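Local coordinates for uncharacterized protein (PDB 4XE7) that probably polymerises, as a ParM-type bacterial actin, into nucleotide-dependent filaments that segregate plasmid DNA, at residues 33-38 / 399-404; 44-49 / 72-77; 210-215 / 403-408; 272-277 / 337-342; 295-300 / 304-309. One frame throughout, in Å; residues are numbered along the deposited sequence.

The contacts sample both halves of an actin-like fold. Interactions 1 and 3 share helix 402-418: the first sets its start against strand 33-45 near the centre of the chain, by a serine CH-pi contact on a tyrosine ring, and the second joins it to the hairpin strand 211-214 by a bent, largely buried salt bridge and aliphatic packing. Ile33 touches both Asp212 and Arg405, so the two sites adjoin. Interaction 2, farther out on strand 33-45, is a surface contact built on one histidine hydrogen bond. Interactions 4 and 5 touch each other in a separate helical region: 272-277 / 337-342 is buried and largely apolar, whereas 295-300 / 304-309 runs from a buried phenylalanine to an exposed arginine.

Interaction 1: residues 33-38 / 399-404; sequences IESFAI and SAYFTS
Ser35 and Tyr401 face each other beside a shared hydroxyl: Ser25 OG of strand 21-27 is hydrogen-bonded both to Ser35 OG and to Ser404 OG, tying one group from each segment to the adjacent strand. With its oxygen so held, Ser35 lays CB over the middle of the Tyr401 ring in a CH-pi contact, 3.6 Å from the centroid and only 12° off the ring normal. In this actin-like fold, strand 33-45 belongs to the large mixed sheet, and Tyr401 is the N-cap residue of the helix 402-418 that packs on it. The tyrosine CG is anti to the carbonyl carbon (chi1 -63°), which sends the ring across to the strand, where Tyr401 CE1 comes within 3.5 Å of Phe36 O. Its phenol tip stops 3.6 Å (Tyr401 OH) from Ala37 CB; the approach of OH to Ala37 N, 3.4 Å, is too poorly angled for a hydrogen bond. Lys23 adds a cation-pi contact to the same ring, while Phe36 turns the other way, onto helix 123-140.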
# COMPACT_ATOMS: atom_id res chain seq x y z
N ILE A 33 9.11 -10.76 -3.11
CA ILE A 33 8.29 -9.60 -3.45
C ILE A 33 8.71 -8.41 -2.60
O ILE A 33 8.72 -8.51 -1.39
CB ILE A 33 6.78 -9.88 -3.23
CG1 ILE A 33 6.36 -11.07 -4.08
CG2 ILE A 33 5.93 -8.62 -3.56
CD1 ILE A 33 4.92 -11.49 -3.92
N GLU A 34 9.08 -7.32 -3.26
CA GLU A 34 9.46 -6.07 -2.60
C GLU A 34 8.48 -4.96 -3.01
O GLU A 34 8.14 -4.83 -4.18
CB GLU A 34 10.91 -5.71 -2.95
CG GLU A 34 11.50 -4.58 -2.15
CD GLU A 34 13.03 -4.57 -2.20
OE1 GLU A 34 13.63 -5.66 -2.09
OE2 GLU A 34 13.62 -3.49 -2.38
N SER A 35 8.02 -4.17 -2.05
CA SER A 35 7.00 -3.15 -2.33
C SER A 35 7.31 -1.82 -1.68
O SER A 35 7.86 -1.76 -0.56
CB SER A 35 5.62 -3.61 -1.85
OG SER A 35 5.22 -4.79 -2.51
N PHE A 36 6.94 -0.75 -2.38
CA PHE A 36 6.90 0.58 -1.80
C PHE A 36 5.84 1.43 -2.49
O PHE A 36 5.26 1.04 -3.51
CB PHE A 36 8.27 1.26 -1.87
CG PHE A 36 8.81 1.44 -3.27
CD1 PHE A 36 9.65 0.49 -3.83
CD2 PHE A 36 8.48 2.57 -4.02
CE1 PHE A 36 10.15 0.65 -5.11
CE2 PHE A 36 8.99 2.75 -5.30
CZ PHE A 36 9.82 1.77 -5.85
N ALA A 37 5.57 2.60 -1.91
CA ALA A 37 4.57 3.52 -2.41
C ALA A 37 5.19 4.90 -2.62
O ALA A 37 5.96 5.38 -1.79
CB ALA A 37 3.42 3.62 -1.45
N ILE A 38 4.85 5.53 -3.73
CA ILE A 38 5.25 6.91 -3.97
C ILE A 38 4.00 7.77 -4.01
O ILE A 38 3.12 7.54 -4.84
CB ILE A 38 6.05 7.06 -5.28
CG1 ILE A 38 7.30 6.18 -5.23
CG2 ILE A 38 6.44 8.52 -5.51
CD1 ILE A 38 8.23 6.31 -6.47
N SER A 399 -1.42 -6.20 3.26
CA SER A 399 -2.71 -5.71 2.74
C SER A 399 -2.61 -4.48 1.84
O SER A 399 -3.31 -4.39 0.81
CB SER A 399 -3.67 -5.36 3.89
OG SER A 399 -4.18 -6.51 4.50
N ALA A 400 -1.79 -3.52 2.23
CA ALA A 400 -1.63 -2.29 1.46
C ALA A 400 -1.23 -2.55 0.01
O ALA A 400 -1.53 -1.75 -0.87
CB ALA A 400 -0.61 -1.39 2.13
N TYR A 401 -0.57 -3.68 -0.24
CA TYR A 401 -0.02 -3.99 -1.55
C TYR A 401 -0.68 -5.19 -2.24
O TYR A 401 -0.13 -5.78 -3.16
CB TYR A 401 1.49 -4.22 -1.41
CG TYR A 401 2.21 -2.97 -0.95
CD1 TYR A 401 2.44 -1.91 -1.83
CD2 TYR A 401 2.62 -2.82 0.37
CE1 TYR A 401 3.07 -0.76 -1.42
CE2 TYR A 401 3.24 -1.66 0.80
CZ TYR A 401 3.47 -0.64 -0.10
OH TYR A 401 4.11 0.52 0.31
N PHE A 402 -1.87 -5.57 -1.79
CA PHE A 402 -2.55 -6.74 -2.36
C PHE A 402 -2.86 -6.52 -3.84
O PHE A 402 -2.86 -7.47 -4.64
CB PHE A 402 -3.84 -7.06 -1.59
CG PHE A 402 -3.65 -7.94 -0.36
CD1 PHE A 402 -2.41 -8.44 -0.01
CD2 PHE A 402 -4.75 -8.29 0.43
CE1 PHE A 402 -2.26 -9.26 1.10
CE2 PHE A 402 -4.61 -9.10 1.53
CZ PHE A 402 -3.36 -9.59 1.87
N THR A 403 -3.14 -5.28 -4.21
CA THR A 403 -3.42 -4.96 -5.61
C THR A 403 -2.16 -5.08 -6.46
O THR A 403 -2.17 -5.75 -7.50
CB THR A 403 -4.00 -3.56 -5.75
OG1 THR A 403 -5.21 -3.47 -4.99
CG2 THR A 403 -4.28 -3.24 -7.23
N SER A 404 -1.07 -4.44 -6.04
CA SER A 404 0.18 -4.53 -6.80
C SER A 404 0.75 -5.95 -6.78
O SER A 404 1.30 -6.40 -7.79
CB SER A 404 1.23 -3.54 -6.29
OG SER A 404 1.34 -3.54 -4.89

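Interaction 2: residues 44-49 / 72-77; sequences EAPPAK and LLHVRI
His74 reaches out of strand 73-79 to the chain that has just left strand 33-45. Its CB heads toward residues 44-49, and with CG anti to the backbone N (chi1 174°) the imidazole extends straight at Ala45 and Pro46. Along one flank of the ring, His74 CD2 lies 3.6 Å from Ala45 CB, a methyl placed obliquely to the ring. At the far end, His74 CE1 meets backbone rather than side chains: Ala48 O stands 3.7 Å from it, near the ring plane, and Lys49 CA is 4.0 Å from that same carbon, also at the edge. The two strands are not direct neighbours in the large mixed sheet of this actin-like protein; strand 90-93 runs between them, pairing with Ala45 on one side and with Leu73 and Val75 on the other, and the histidine spans it, its ring meeting that of Tyr92 with the planes at about 60°. The nitrogen at the tip makes the hydrogen bond of the contact. His74 NE2 donates to Pro46 O over 3.0 Å, with an N-H...O angle of 149°; the acceptor is only 1° out of the imidazole plane and the donor lies in the carbonyl plane. This bond requires a proton on NE2 and resists turning of the ring about CB-CG. Farther along the loop, Lys49 leads its amine away to a salt bridge with Glu185.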
# COMPACT_ATOMS: atom_id res chain seq x y z
N GLU A 44 7.36 21.01 -10.37
CA GLU A 44 8.40 21.39 -11.33
C GLU A 44 9.73 21.67 -10.61
O GLU A 44 9.74 22.28 -9.54
CB GLU A 44 7.95 22.61 -12.17
CG GLU A 44 6.77 22.34 -13.14
CD GLU A 44 6.55 23.46 -14.16
OE1 GLU A 44 7.40 24.37 -14.26
OE2 GLU A 44 5.54 23.42 -14.89
N ALA A 45 10.83 21.21 -11.20
CA ALA A 45 12.14 21.26 -10.54
C ALA A 45 13.20 21.85 -11.44
O ALA A 45 13.06 21.82 -12.67
CB ALA A 45 12.55 19.84 -10.10
N PRO A 46 14.28 22.41 -10.84
CA PRO A 46 15.43 22.91 -11.60
C PRO A 46 16.08 21.79 -12.41
O PRO A 46 16.00 20.62 -12.04
CB PRO A 46 16.39 23.42 -10.52
CG PRO A 46 15.57 23.60 -9.31
CD PRO A 46 14.44 22.63 -9.39
N PRO A 47 16.74 22.16 -13.53
CA PRO A 47 17.35 21.17 -14.42
C PRO A 47 18.50 20.40 -13.76
O PRO A 47 18.75 19.24 -14.10
CB PRO A 47 17.86 22.02 -15.59
CG PRO A 47 17.93 23.42 -15.08
CD PRO A 47 16.83 23.53 -14.05
N ALA A 48 19.17 21.03 -12.81
CA ALA A 48 20.25 20.39 -12.06
C ALA A 48 19.99 20.55 -10.57
O ALA A 48 19.17 21.38 -10.17
CB ALA A 48 21.60 20.98 -12.44
N LYS A 49 20.67 19.75 -9.76
CA LYS A 49 20.49 19.77 -8.31
C LYS A 49 20.74 21.15 -7.71
O LYS A 49 21.59 21.90 -8.20
CB LYS A 49 21.40 18.73 -7.66
CG LYS A 49 21.33 18.70 -6.14
CD LYS A 49 22.19 17.58 -5.59
CE LYS A 49 23.57 17.60 -6.18
NZ LYS A 49 24.44 16.60 -5.51
N LEU A 72 13.89 11.44 -1.40
CA LEU A 72 14.35 12.54 -2.23
C LEU A 72 14.34 12.14 -3.70
O LEU A 72 15.32 11.59 -4.20
CB LEU A 72 15.74 12.98 -1.79
CG LEU A 72 16.14 14.43 -2.02
CD1 LEU A 72 17.49 14.69 -1.36
CD2 LEU A 72 16.20 14.78 -3.50
N LEU A 73 13.24 12.42 -4.38
CA LEU A 73 13.13 12.09 -5.80
C LEU A 73 13.11 13.35 -6.64
O LEU A 73 12.13 14.10 -6.65
CB LEU A 73 11.88 11.24 -6.07
CG LEU A 73 11.90 9.88 -5.39
CD1 LEU A 73 10.54 9.22 -5.48
CD2 LEU A 73 12.99 8.97 -5.98
N HIS A 74 14.21 13.57 -7.34
CA HIS A 74 14.38 14.72 -8.21
C HIS A 74 14.86 14.17 -9.54
O HIS A 74 16.03 13.83 -9.68
CB HIS A 74 15.36 15.73 -7.61
CG HIS A 74 15.69 16.88 -8.51
ND1 HIS A 74 16.78 17.70 -8.30
CD2 HIS A 74 15.07 17.35 -9.62
CE1 HIS A 74 16.82 18.62 -9.24
NE2 HIS A 74 15.80 18.44 -10.05
N VAL A 75 13.95 14.05 -10.50
CA VAL A 75 14.25 13.28 -11.70
C VAL A 75 13.99 14.01 -13.00
O VAL A 75 13.19 14.95 -13.06
CB VAL A 75 13.45 11.96 -11.72
CG1 VAL A 75 13.84 11.11 -10.52
CG2 VAL A 75 11.95 12.25 -11.70
N ARG A 76 14.70 13.58 -14.04
CA ARG A 76 14.39 13.97 -15.40
C ARG A 76 13.82 12.76 -16.14
O ARG A 76 14.49 11.73 -16.25
CB ARG A 76 15.63 14.50 -16.12
CG ARG A 76 15.40 14.82 -17.56
CD ARG A 76 14.59 16.09 -17.71
NE ARG A 76 14.30 16.38 -19.11
CZ ARG A 76 15.14 16.99 -19.94
NH1 ARG A 76 16.32 17.39 -19.51
NH2 ARG A 76 14.79 17.20 -21.19
N ILE A 77 12.60 12.88 -16.64
CA ILE A 77 11.95 11.77 -17.33
C ILE A 77 11.68 12.09 -18.79
O ILE A 77 10.90 13.00 -19.12
CB ILE A 77 10.64 11.38 -16.65
CG1 ILE A 77 10.93 10.90 -15.23
CG2 ILE A 77 9.90 10.31 -17.47
CD1 ILE A 77 9.70 10.57 -14.40

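Interaction 3: residues 210-215 / 403-408; sequences LFDIVN and TSRSYL
Arg405 and Asp212 form a salt bridge between the C-terminal helix 402-418 and the first strand of the hairpin 211-214 / 217-220. Arg405 NH2 lies 2.9 Å from Asp212 OD1, but as a hydrogen bond this is weak, bent to 118° at the proton, and the carboxylate and guanidinium planes are 49° apart. The same NH2 has a second acceptor, a water at 2.8 Å from it; that water in turn donates to Phe211 O at 2.7 Å, so a backbone carbonyl of the strand is satisfied through the arginine's hydration. Asp212 OD1 is gripped again by the following amide: Ile213 N donates to it over 2.7 Å, from above the carboxylate plane. Beside the charges, Ile213 CD1 packs on Leu408 CG at 4.2 Å, and Ile33 of strand 33-45 touches all four side chains. With Arg405 buried and Asp212 only partly exposed beside these aliphatic groups, each charge would probably stabilise the other, and Asp212 is probably kept ionised despite the bent bond.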
# COMPACT_ATOMS: atom_id res chain seq x y z
N LEU A 210 -4.38 -15.73 -2.23
CA LEU A 210 -4.14 -17.14 -2.52
C LEU A 210 -2.67 -17.49 -2.73
O LEU A 210 -2.25 -18.60 -2.40
CB LEU A 210 -4.92 -17.58 -3.75
CG LEU A 210 -6.44 -17.62 -3.70
CD1 LEU A 210 -6.95 -17.87 -5.10
CD2 LEU A 210 -6.91 -18.72 -2.76
N PHE A 211 -1.89 -16.58 -3.31
CA PHE A 211 -0.51 -16.92 -3.69
C PHE A 211 0.51 -15.92 -3.17
O PHE A 211 0.21 -14.75 -2.94
CB PHE A 211 -0.41 -17.05 -5.21
CG PHE A 211 -1.29 -18.12 -5.78
CD1 PHE A 211 -0.88 -19.44 -5.79
CD2 PHE A 211 -2.54 -17.82 -6.29
CE1 PHE A 211 -1.69 -20.45 -6.31
CE2 PHE A 211 -3.36 -18.82 -6.81
CZ PHE A 211 -2.94 -20.13 -6.82
N ASP A 212 1.73 -16.41 -2.97
CA ASP A 212 2.88 -15.57 -2.63
C ASP A 212 4.03 -15.97 -3.56
O ASP A 212 3.95 -17.01 -4.22
CB ASP A 212 3.24 -15.74 -1.14
CG ASP A 212 4.22 -14.68 -0.62
OD1 ASP A 212 4.55 -13.73 -1.36
OD2 ASP A 212 4.63 -14.79 0.56
N ILE A 213 5.07 -15.14 -3.66
CA ILE A 213 6.26 -15.52 -4.42
C ILE A 213 7.46 -15.44 -3.47
O ILE A 213 7.78 -14.38 -2.95
CB ILE A 213 6.51 -14.60 -5.64
CG1 ILE A 213 5.25 -14.50 -6.51
CG2 ILE A 213 7.71 -15.09 -6.45
CD1 ILE A 213 5.41 -13.49 -7.68
N VAL A 214 8.10 -16.58 -3.23
CA VAL A 214 9.21 -16.62 -2.28
C VAL A 214 10.44 -17.24 -2.94
O VAL A 214 10.42 -18.40 -3.33
CB VAL A 214 8.82 -17.41 -0.99
CG1 VAL A 214 9.97 -17.43 0.05
CG2 VAL A 214 7.56 -16.79 -0.37
N ASN A 215 11.50 -16.45 -3.05
CA ASN A 215 12.74 -16.90 -3.68
C ASN A 215 12.47 -17.50 -5.05
O ASN A 215 12.88 -18.62 -5.33
CB ASN A 215 13.48 -17.91 -2.78
CG ASN A 215 13.94 -17.31 -1.46
OD1 ASN A 215 13.66 -17.83 -0.39
ND2 ASN A 215 14.65 -16.18 -1.53
N THR A 403 -3.14 -5.28 -4.21
CA THR A 403 -3.42 -4.96 -5.61
C THR A 403 -2.16 -5.08 -6.46
O THR A 403 -2.17 -5.75 -7.50
CB THR A 403 -4.00 -3.56 -5.75
OG1 THR A 403 -5.21 -3.47 -4.99
CG2 THR A 403 -4.28 -3.24 -7.23
N SER A 404 -1.07 -4.44 -6.04
CA SER A 404 0.18 -4.53 -6.80
C SER A 404 0.75 -5.95 -6.78
O SER A 404 1.30 -6.40 -7.79
CB SER A 404 1.23 -3.54 -6.29
OG SER A 404 1.34 -3.54 -4.89
N ARG A 405 0.65 -6.64 -5.65
CA ARG A 405 1.09 -8.03 -5.58
C ARG A 405 0.28 -8.92 -6.52
O ARG A 405 0.84 -9.83 -7.14
CB ARG A 405 1.01 -8.57 -4.15
CG ARG A 405 2.03 -7.95 -3.21
CD ARG A 405 1.69 -8.21 -1.75
NE ARG A 405 1.81 -9.62 -1.43
CZ ARG A 405 2.90 -10.19 -0.93
NH1 ARG A 405 3.98 -9.47 -0.69
NH2 ARG A 405 2.91 -11.48 -0.68
N SER A 406 -1.03 -8.66 -6.62
CA SER A 406 -1.87 -9.43 -7.54
C SER A 406 -1.43 -9.23 -8.98
O SER A 406 -1.29 -10.20 -9.74
CB SER A 406 -3.35 -9.03 -7.40
OG SER A 406 -3.84 -9.32 -6.10
N TYR A 407 -1.24 -7.98 -9.37
CA TYR A 407 -0.71 -7.68 -10.69
C TYR A 407 0.63 -8.41 -10.89
O TYR A 407 0.84 -9.06 -11.91
CB TYR A 407 -0.54 -6.17 -10.89
CG TYR A 407 -1.84 -5.38 -10.80
CD1 TYR A 407 -3.08 -6.02 -10.86
CD2 TYR A 407 -1.84 -3.99 -10.65
CE1 TYR A 407 -4.26 -5.32 -10.78
CE2 TYR A 407 -3.04 -3.26 -10.57
CZ TYR A 407 -4.24 -3.95 -10.64
OH TYR A 407 -5.45 -3.28 -10.57
N LEU A 408 1.52 -8.32 -9.90
CA LEU A 408 2.84 -8.95 -10.02
C LEU A 408 2.72 -10.46 -10.27
O LEU A 408 3.35 -11.00 -11.18
CB LEU A 408 3.69 -8.69 -8.76
CG LEU A 408 5.03 -9.43 -8.63
CD1 LEU A 408 5.96 -9.17 -9.83
CD2 LEU A 408 5.74 -9.07 -7.32
O HOH W 1 0.56 -12.17 -2.11

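Interaction 4: residues 272-277 / 337-342; sequences LKNIKE and TDIVMD
Ile339 has chi1 near -66°, which places CG2 anti to the backbone N and aims that methyl at helix 265-279; Asn274 meets it with CB, while its chi1 of -68° (CG anti to the carbonyl carbon) carries the amide beside the contact, toward a bridging water. The two segments form an antiparallel helix pair, their axes 9.5 Å apart at closest approach and 167° between directions, in a helical part of the actin-like fold well away from the chain centre. Ile339 does most of the touching. Its CG2 sits 3.5 Å from Asn274 CB, a tight fit, and also reaches Ile275 CG1 at 4.0 Å, while the other branch, Ile339 CD1, ends 3.5 Å from Asn274 O. At the next residue of each helix, Ile275 CD1 meets Val340 CG2 at 4.2 Å, and this apolar layer carries on beyond the pair, since Ile275 also lies on Pro296 and Phe303, and Val340 on Leu307. Near the start of helix 337-362, Asp338 adds a salt bridge to Arg278 of the partner helix. No direct hydrogen bond joins the two segments; instead a single water accepts from Asn274 ND2 at 2.8 Å and donates to Ile339 O at 2.9 Å.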
# COMPACT_ATOMS: atom_id res chain seq x y z
N LEU A 272 -5.98 5.54 23.64
CA LEU A 272 -4.93 6.51 23.98
C LEU A 272 -5.32 7.32 25.20
O LEU A 272 -4.48 7.57 26.08
CB LEU A 272 -4.64 7.43 22.78
CG LEU A 272 -3.98 6.59 21.69
CD1 LEU A 272 -3.84 7.36 20.41
CD2 LEU A 272 -2.62 6.10 22.15
N LYS A 273 -6.59 7.71 25.28
CA LYS A 273 -7.08 8.45 26.44
C LYS A 273 -6.95 7.66 27.73
O LYS A 273 -6.47 8.19 28.75
CB LYS A 273 -8.54 8.88 26.25
CG LYS A 273 -9.21 9.24 27.59
CD LYS A 273 -10.55 9.93 27.39
CE LYS A 273 -11.71 9.01 27.72
NZ LYS A 273 -11.81 7.89 26.74
N ASN A 274 -7.42 6.41 27.70
CA ASN A 274 -7.32 5.50 28.85
C ASN A 274 -5.88 5.19 29.24
O ASN A 274 -5.59 5.00 30.42
CB ASN A 274 -8.05 4.18 28.57
CG ASN A 274 -9.55 4.36 28.48
OD1 ASN A 274 -10.10 5.25 29.11
ND2 ASN A 274 -10.21 3.52 27.69
N ILE A 275 -4.99 5.10 28.25
CA ILE A 275 -3.57 4.88 28.55
C ILE A 275 -2.99 6.04 29.37
O ILE A 275 -2.28 5.83 30.36
CB ILE A 275 -2.74 4.66 27.26
CG1 ILE A 275 -2.99 3.25 26.72
CG2 ILE A 275 -1.23 4.86 27.53
CD1 ILE A 275 -2.25 2.90 25.48
N LYS A 276 -3.30 7.26 28.96
CA LYS A 276 -2.85 8.41 29.72
C LYS A 276 -3.45 8.40 31.12
O LYS A 276 -2.76 8.64 32.12
CB LYS A 276 -3.21 9.71 29.02
CG LYS A 276 -2.91 10.89 29.93
CD LYS A 276 -2.69 12.19 29.21
CE LYS A 276 -2.43 13.29 30.24
NZ LYS A 276 -2.16 14.58 29.59
N GLU A 277 -4.74 8.10 31.19
CA GLU A 277 -5.45 8.09 32.46
C GLU A 277 -4.76 7.15 33.43
O GLU A 277 -4.62 7.44 34.62
CB GLU A 277 -6.91 7.69 32.23
CG GLU A 277 -7.79 7.69 33.46
CD GLU A 277 -9.25 7.39 33.12
OE1 GLU A 277 -9.59 7.34 31.91
OE2 GLU A 277 -10.05 7.19 34.06
N THR A 337 -2.18 -3.75 28.85
CA THR A 337 -2.76 -4.84 28.06
C THR A 337 -4.29 -4.82 28.11
O THR A 337 -4.97 -4.91 27.07
CB THR A 337 -2.22 -6.21 28.55
OG1 THR A 337 -0.80 -6.25 28.40
CG2 THR A 337 -2.84 -7.36 27.77
N ASP A 338 -4.84 -4.68 29.32
CA ASP A 338 -6.29 -4.57 29.50
C ASP A 338 -6.92 -3.42 28.72
O ASP A 338 -7.99 -3.57 28.13
CB ASP A 338 -6.65 -4.42 30.99
CG ASP A 338 -6.18 -3.09 31.59
OD1 ASP A 338 -7.05 -2.31 32.07
OD2 ASP A 338 -4.95 -2.82 31.59
N ILE A 339 -6.28 -2.26 28.74
CA ILE A 339 -6.82 -1.10 28.03
C ILE A 339 -6.83 -1.28 26.51
O ILE A 339 -7.82 -0.98 25.84
CB ILE A 339 -6.01 0.16 28.40
CG1 ILE A 339 -6.23 0.49 29.88
CG2 ILE A 339 -6.37 1.33 27.51
CD1 ILE A 339 -5.24 1.50 30.44
N VAL A 340 -5.73 -1.80 25.98
CA VAL A 340 -5.60 -1.99 24.54
C VAL A 340 -6.51 -3.13 24.09
O VAL A 340 -7.28 -2.96 23.15
CB VAL A 340 -4.12 -2.29 24.13
CG1 VAL A 340 -4.04 -2.71 22.64
CG2 VAL A 340 -3.23 -1.09 24.43
N MET A 341 -6.46 -4.27 24.77
CA MET A 341 -7.31 -5.43 24.40
C MET A 341 -8.80 -5.07 24.45
O MET A 341 -9.57 -5.53 23.59
CB MET A 341 -7.01 -6.65 25.31
CG MET A 341 -7.63 -7.95 24.84
SD MET A 341 -7.23 -8.47 23.14
CE MET A 341 -5.52 -8.17 23.07
N ASP A 342 -9.20 -4.22 25.40
CA ASP A 342 -10.60 -3.74 25.48
C ASP A 342 -11.07 -3.02 24.22
O ASP A 342 -12.17 -3.26 23.71
CB ASP A 342 -10.79 -2.78 26.67
CG ASP A 342 -10.94 -3.50 28.00
OD1 ASP A 342 -11.10 -4.74 28.00
OD2 ASP A 342 -10.89 -2.82 29.05
O HOH W 2 -9.78 1.09 26.39

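Interaction 5: residues 295-300 / 304-309; sequences SPFKTR and IQRLVM
Phe297 and Leu307 make the buried side of this contact, where the chain folds back on the helix it is about to enter. The phenyl ring meets Leu307 with CZ, 4.0 Å from Leu307 CB and in reach of its CD2, the two side chains crossing at about a right angle. Arg306 bends at chi3 (66°) and brings its guanidinium to the same ring: Phe297 CE1 lies over one face of the guanidinium near its rim, and Phe297 CD1 is 3.3 Å from Arg306 NH1. Ring and guanidinium are inclined by 43°, so the pair is not stacked flat. The exposed side is looser and polar. There Arg306 NH1 has its strong partner in Asp302, with which it forms a salt bridge, whereas Pro296 O, at the guanidinium edge, stays 3.9 Å from Arg306 NH2. Thr299 is the N-cap and its hydroxyl bonds Asp302 N; the first turn closes as Ile304 N donates to Arg300 O at 2.9 Å. A wider pi-type turn follows, with Met309 N bonded to Ile304 O at 2.9 Å. Around this joint of the actin-like fold, helix 265-279 takes Phe297 on Leu272 and the Arg300 guanidinium in a salt bridge with Asp269, strand 326-329 offers Val327 to Phe297 and Leu307, and helix 337-362 meets Val308 with Met344.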
# COMPACT_ATOMS: atom_id res chain seq x y z
N SER A 295 1.27 13.34 26.39
CA SER A 295 0.84 11.95 26.44
C SER A 295 1.90 11.07 25.77
O SER A 295 2.71 11.57 25.02
CB SER A 295 -0.51 11.79 25.75
OG SER A 295 -0.40 11.99 24.36
N PRO A 296 1.89 9.75 26.06
CA PRO A 296 3.03 8.95 25.60
C PRO A 296 3.11 8.67 24.09
O PRO A 296 4.17 8.21 23.66
CB PRO A 296 2.86 7.64 26.37
CG PRO A 296 1.43 7.61 26.81
CD PRO A 296 1.04 9.03 27.02
N PHE A 297 2.06 8.93 23.30
CA PHE A 297 2.12 8.69 21.86
C PHE A 297 1.80 9.95 21.07
O PHE A 297 1.00 10.76 21.51
CB PHE A 297 1.14 7.57 21.44
CG PHE A 297 1.52 6.23 21.98
CD1 PHE A 297 2.49 5.47 21.35
CD2 PHE A 297 0.97 5.77 23.15
CE1 PHE A 297 2.88 4.26 21.86
CE2 PHE A 297 1.35 4.56 23.67
CZ PHE A 297 2.31 3.80 23.02
N LYS A 298 2.42 10.08 19.90
CA LYS A 298 2.30 11.26 19.05
C LYS A 298 1.02 11.27 18.23
O LYS A 298 0.31 12.27 18.15
CB LYS A 298 3.49 11.34 18.10
CG LYS A 298 4.73 12.02 18.67
CD LYS A 298 4.37 13.09 19.70
CE LYS A 298 4.95 14.45 19.29
NZ LYS A 298 6.43 14.40 19.01
N THR A 299 0.74 10.13 17.60
CA THR A 299 -0.35 9.99 16.65
C THR A 299 -0.90 8.58 16.79
O THR A 299 -0.31 7.76 17.50
CB THR A 299 0.12 10.19 15.19
OG1 THR A 299 1.05 9.16 14.86
CG2 THR A 299 0.77 11.56 14.99
N ARG A 300 -2.00 8.29 16.10
CA ARG A 300 -2.54 6.94 16.07
C ARG A 300 -1.56 6.00 15.40
O ARG A 300 -1.47 4.82 15.75
CB ARG A 300 -3.88 6.88 15.34
CG ARG A 300 -4.91 7.88 15.83
CD ARG A 300 -6.19 7.77 15.01
NE ARG A 300 -7.21 8.71 15.47
CZ ARG A 300 -7.73 9.68 14.72
NH1 ARG A 300 -7.33 9.83 13.46
NH2 ARG A 300 -8.66 10.48 15.22
N ILE A 304 0.08 2.55 16.66
CA ILE A 304 0.03 1.32 15.88
C ILE A 304 1.43 0.73 15.65
O ILE A 304 1.68 -0.44 15.93
CB ILE A 304 -0.69 1.51 14.52
CG1 ILE A 304 -2.17 1.82 14.72
CG2 ILE A 304 -0.56 0.26 13.64
CD1 ILE A 304 -2.98 0.64 15.15
N GLN A 305 2.35 1.56 15.15
CA GLN A 305 3.67 1.04 14.76
C GLN A 305 4.51 0.59 15.96
O GLN A 305 5.15 -0.45 15.90
CB GLN A 305 4.45 2.08 13.95
CG GLN A 305 3.81 2.46 12.61
CD GLN A 305 3.43 1.24 11.76
OE1 GLN A 305 2.28 1.09 11.35
NE2 GLN A 305 4.41 0.38 11.49
N ARG A 306 4.52 1.38 17.03
CA ARG A 306 5.40 1.08 18.17
C ARG A 306 4.83 0.08 19.18
O ARG A 306 5.54 -0.82 19.64
CB ARG A 306 5.77 2.37 18.93
CG ARG A 306 6.95 3.11 18.34
CD ARG A 306 6.93 4.57 18.76
NE ARG A 306 7.13 4.71 20.19
CZ ARG A 306 6.44 5.54 20.96
NH1 ARG A 306 5.51 6.32 20.43
NH2 ARG A 306 6.70 5.59 22.25
N LEU A 307 3.56 0.24 19.53
CA LEU A 307 2.95 -0.60 20.55
C LEU A 307 2.25 -1.84 19.98
O LEU A 307 2.52 -2.96 20.42
CB LEU A 307 1.95 0.20 21.39
CG LEU A 307 1.34 -0.56 22.59
CD1 LEU A 307 2.43 -1.00 23.57
CD2 LEU A 307 0.29 0.27 23.32
N VAL A 308 1.34 -1.64 19.02
CA VAL A 308 0.44 -2.72 18.60
C VAL A 308 1.09 -3.75 17.68
O VAL A 308 0.97 -4.96 17.93
CB VAL A 308 -0.80 -2.15 17.90
CG1 VAL A 308 -1.58 -3.26 17.15
CG2 VAL A 308 -1.69 -1.42 18.91
N MET A 309 1.76 -3.29 16.62
CA MET A 309 2.23 -4.17 15.55
C MET A 309 3.20 -5.26 16.02
O MET A 309 3.05 -6.40 15.58
CB MET A 309 2.90 -3.36 14.42
CG MET A 309 1.95 -2.88 13.33
SD MET A 309 0.80 -4.15 12.73
CE MET A 309 -0.74 -3.35 13.15